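Local coordinates for phosphate transporter (Thermotoga maritima MSB8, PDB 6L85), which probably imports phosphate across the membrane, using the sodium gradient to drive uptake, at residues 221-225 against 237-241. Sequence-based numbering, arbitrary orientation.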
ATOM      1  N   VAL B 221      -8.767 -11.190  14.825  1.00 49.95           N
ATOM      2  CA  VAL B 221      -8.553 -12.548  15.329  1.00 51.07           C
ATOM      3  C   VAL B 221      -9.472 -12.839  16.511  1.00 53.25           C
ATOM      4  O   VAL B 221     -10.009 -13.944  16.633  1.00 52.91           O
ATOM      5  CB  VAL B 221      -7.079 -12.770  15.724  1.00 51.30           C
ATOM      6  CG1 VAL B 221      -6.931 -14.125  16.438  1.00 51.79           C
ATOM      7  CG2 VAL B 221      -6.158 -12.697  14.520  1.00 50.57           C
ATOM      8  N   ARG B 222      -9.609 -11.886  17.442  1.00 54.84           N
ATOM      9  CA  ARG B 222     -10.587 -12.036  18.518  1.00 55.62           C
ATOM     10  C   ARG B 222     -11.945 -12.428  17.958  1.00 58.32           C
ATOM     11  O   ARG B 222     -12.625 -13.307  18.497  1.00 62.39           O
ATOM     12  CB  ARG B 222     -10.729 -10.741  19.311  1.00 59.04           C
ATOM     13  CG  ARG B 222      -9.679 -10.516  20.351  1.00 60.16           C
ATOM     14  CD  ARG B 222      -9.886  -9.147  20.978  1.00 62.28           C
ATOM     15  NE  ARG B 222     -10.817  -9.184  22.099  1.00 69.85           N
ATOM     16  CZ  ARG B 222     -12.102  -8.843  22.027  1.00 77.79           C
ATOM     17  NH1 ARG B 222     -12.631  -8.438  20.875  1.00 74.32           N
ATOM     18  NH2 ARG B 222     -12.861  -8.910  23.114  1.00 78.94           N
ATOM     19  N   LYS B 223     -12.366 -11.770  16.878  1.00 54.18           N
ATOM     20  CA  LYS B 223     -13.620 -12.165  16.244  1.00 62.13           C
ATOM     21  C   LYS B 223     -13.558 -13.609  15.738  1.00 61.40           C
ATOM     22  O   LYS B 223     -14.404 -14.441  16.083  1.00 57.95           O
ATOM     23  CB  LYS B 223     -13.951 -11.203  15.106  1.00 57.16           C
ATOM     24  CG  LYS B 223     -15.353 -11.312  14.593  1.00 64.64           C
ATOM     25  CD  LYS B 223     -16.199 -10.163  15.109  1.00 72.49           C
ATOM     26  CE  LYS B 223     -17.653 -10.569  15.210  1.00 69.42           C
ATOM     27  NZ  LYS B 223     -18.365  -9.613  16.103  1.00 80.44           N
ATOM     28  N   LEU B 224     -12.548 -13.921  14.919  1.00 58.19           N
ATOM     29  CA  LEU B 224     -12.494 -15.214  14.231  1.00 57.57           C
ATOM     30  C   LEU B 224     -12.426 -16.385  15.204  1.00 55.14           C
ATOM     31  O   LEU B 224     -12.996 -17.454  14.955  1.00 55.47           O
ATOM     32  CB  LEU B 224     -11.277 -15.245  13.311  1.00 61.85           C
ATOM     33  CG  LEU B 224     -11.320 -16.098  12.051  1.00 66.99           C
ATOM     34  CD1 LEU B 224     -12.729 -16.159  11.510  1.00 68.18           C
ATOM     35  CD2 LEU B 224     -10.375 -15.478  11.032  1.00 60.43           C
ATOM     36  N   ILE B 225     -11.705 -16.211  16.306  1.00 52.83           N
ATOM     37  CA  ILE B 225     -11.444 -17.289  17.237  1.00 54.40           C
ATOM     38  C   ILE B 225     -12.717 -17.789  17.904  1.00 62.23           C
ATOM     39  O   ILE B 225     -12.710 -18.876  18.492  1.00 61.27           O
ATOM     40  CB  ILE B 225     -10.398 -16.800  18.264  1.00 53.24           C
ATOM     41  CG1 ILE B 225      -9.586 -17.962  18.824  1.00 57.46           C
ATOM     42  CG2 ILE B 225     -11.062 -15.989  19.359  1.00 58.65           C
ATOM     43  CD1 ILE B 225      -8.958 -18.826  17.770  1.00 53.30           C
ATOM     44  N   ASN B 237      -8.494 -22.530  12.238  1.00 46.39           N
ATOM     45  CA  ASN B 237      -9.340 -21.675  11.417  1.00 44.36           C
ATOM     46  C   ASN B 237      -8.763 -20.260  11.326  1.00 43.97           C
ATOM     47  O   ASN B 237      -8.728 -19.646  10.246  1.00 46.22           O
ATOM     48  CB  ASN B 237     -10.744 -21.671  12.012  1.00 45.42           C
ATOM     49  CG  ASN B 237     -11.729 -20.955  11.147  1.00 53.45           C
ATOM     50  OD1 ASN B 237     -11.964 -21.353  10.000  1.00 55.07           O
ATOM     51  ND2 ASN B 237     -12.301 -19.873  11.671  1.00 53.39           N
ATOM     52  N   VAL B 238      -8.258 -19.752  12.450  1.00 40.68           N
ATOM     53  CA  VAL B 238      -7.617 -18.442  12.453  1.00 47.94           C
ATOM     54  C   VAL B 238      -6.340 -18.458  11.607  1.00 50.06           C
ATOM     55  O   VAL B 238      -6.095 -17.540  10.811  1.00 43.28           O
ATOM     56  CB  VAL B 238      -7.354 -18.003  13.907  1.00 49.95           C
ATOM     57  CG1 VAL B 238      -6.475 -16.798  13.944  1.00 55.49           C
ATOM     58  CG2 VAL B 238      -8.669 -17.679  14.576  1.00 51.55           C
ATOM     59  N   PHE B 239      -5.509 -19.497  11.752  1.00 44.08           N
ATOM     60  CA  PHE B 239      -4.338 -19.602  10.888  1.00 43.98           C
ATOM     61  C   PHE B 239      -4.736 -19.715   9.426  1.00 44.84           C
ATOM     62  O   PHE B 239      -4.026 -19.210   8.549  1.00 39.78           O
ATOM     63  CB  PHE B 239      -3.472 -20.796  11.277  1.00 44.20           C
ATOM     64  CG  PHE B 239      -2.492 -20.490  12.352  1.00 43.41           C
ATOM     65  CD1 PHE B 239      -1.411 -19.658  12.109  1.00 42.35           C
ATOM     66  CD2 PHE B 239      -2.660 -21.012  13.619  1.00 47.99           C
ATOM     67  CE1 PHE B 239      -0.500 -19.374  13.117  1.00 42.56           C
ATOM     68  CE2 PHE B 239      -1.748 -20.735  14.628  1.00 47.99           C
ATOM     69  CZ  PHE B 239      -0.674 -19.914  14.379  1.00 47.56           C
ATOM     70  N   LYS B 240      -5.869 -20.364   9.147  1.00 44.50           N
ATOM     71  CA  LYS B 240      -6.321 -20.531   7.772  1.00 47.36           C
ATOM     72  C   LYS B 240      -6.610 -19.189   7.127  1.00 46.90           C
ATOM     73  O   LYS B 240      -6.329 -18.983   5.939  1.00 44.78           O
ATOM     74  CB  LYS B 240      -7.575 -21.395   7.739  1.00 42.63           C
ATOM     75  CG  LYS B 240      -8.212 -21.479   6.383  1.00 48.17           C
ATOM     76  CD  LYS B 240      -9.528 -22.209   6.459  1.00 51.94           C
ATOM     77  CE  LYS B 240      -9.817 -22.934   5.169  1.00 55.41           C
ATOM     78  NZ  LYS B 240     -11.176 -23.541   5.228  1.00 60.92           N
ATOM     79  N   ARG B 241      -7.198 -18.275   7.889  1.00 44.47           N
ATOM     80  CA  ARG B 241      -7.430 -16.958   7.315  1.00 44.68           C
ATOM     81  C   ARG B 241      -6.146 -16.127   7.264  1.00 45.77           C
ATOM     82  O   ARG B 241      -5.904 -15.428   6.276  1.00 42.99           O
ATOM     83  CB  ARG B 241      -8.539 -16.246   8.082  1.00 54.28           C
ATOM     84  CG  ARG B 241      -9.913 -16.947   7.931  1.00 61.66           C
ATOM     85  CD  ARG B 241     -10.560 -16.644   6.569  1.00 63.47           C
ATOM     86  NE  ARG B 241     -10.449 -15.227   6.216  1.00 71.61           N
ATOM     87  CZ  ARG B 241     -10.841 -14.705   5.050  1.00 77.81           C
ATOM     88  NH1 ARG B 241     -11.369 -15.486   4.113  1.00 73.07           N
ATOM     89  NH2 ARG B 241     -10.699 -13.401   4.818  1.00 75.35           N
TER
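Val221, Leu224 and Ile225 meet Val238 in an apolar helix-helix contact near the closed end of an antiparallel helical hairpin, formed by the consecutive helices 199-224 and 231-258. Leu224 and Val238 are the nearest pair across it, their CA atoms 6.1 Å apart. Val238 divides its two methyls between the partners. With CG1 anti to the backbone N (chi1 169°), that methyl is set toward Val221 and meets its CG1 at 3.7 Å, the two valines crossing at about a right angle. This leaves CG2, beside the backbone N, to pack against Ile225 CD1 at 3.4 Å and touch Leu224 CB at 3.8 Å. Although the CB of Ile225 is not aimed at the facing helix, the end of its chain swings in and brings CD1 onto the valine. Leu224 does point across, sliding past Val238 in the opposite direction, and its fork straddles two polar residues one helical turn apart: CD1 lies 3.7 Å from ND2 of Asn237, while CD2 rests on the aliphatic root of Arg241, 3.5 Å from CG. The Arg241 chain, bent at chi2 and chi3, takes the guanidinium away from Leu224 at the exposed edge of the contact. The packed turn just precedes the sodium ligands Gln243 and Ser247 in helix 231-258. The Val221, Ile225 and Val238 side is buried: helix 167-194 packs on Ile225 through Lys168 and Ser171, and its Ile175 touches both Val238 and Phe239. Farther round, Phe239 makes an edge-to-face contact with Phe324, joining helix 231-258 to helix 320-339.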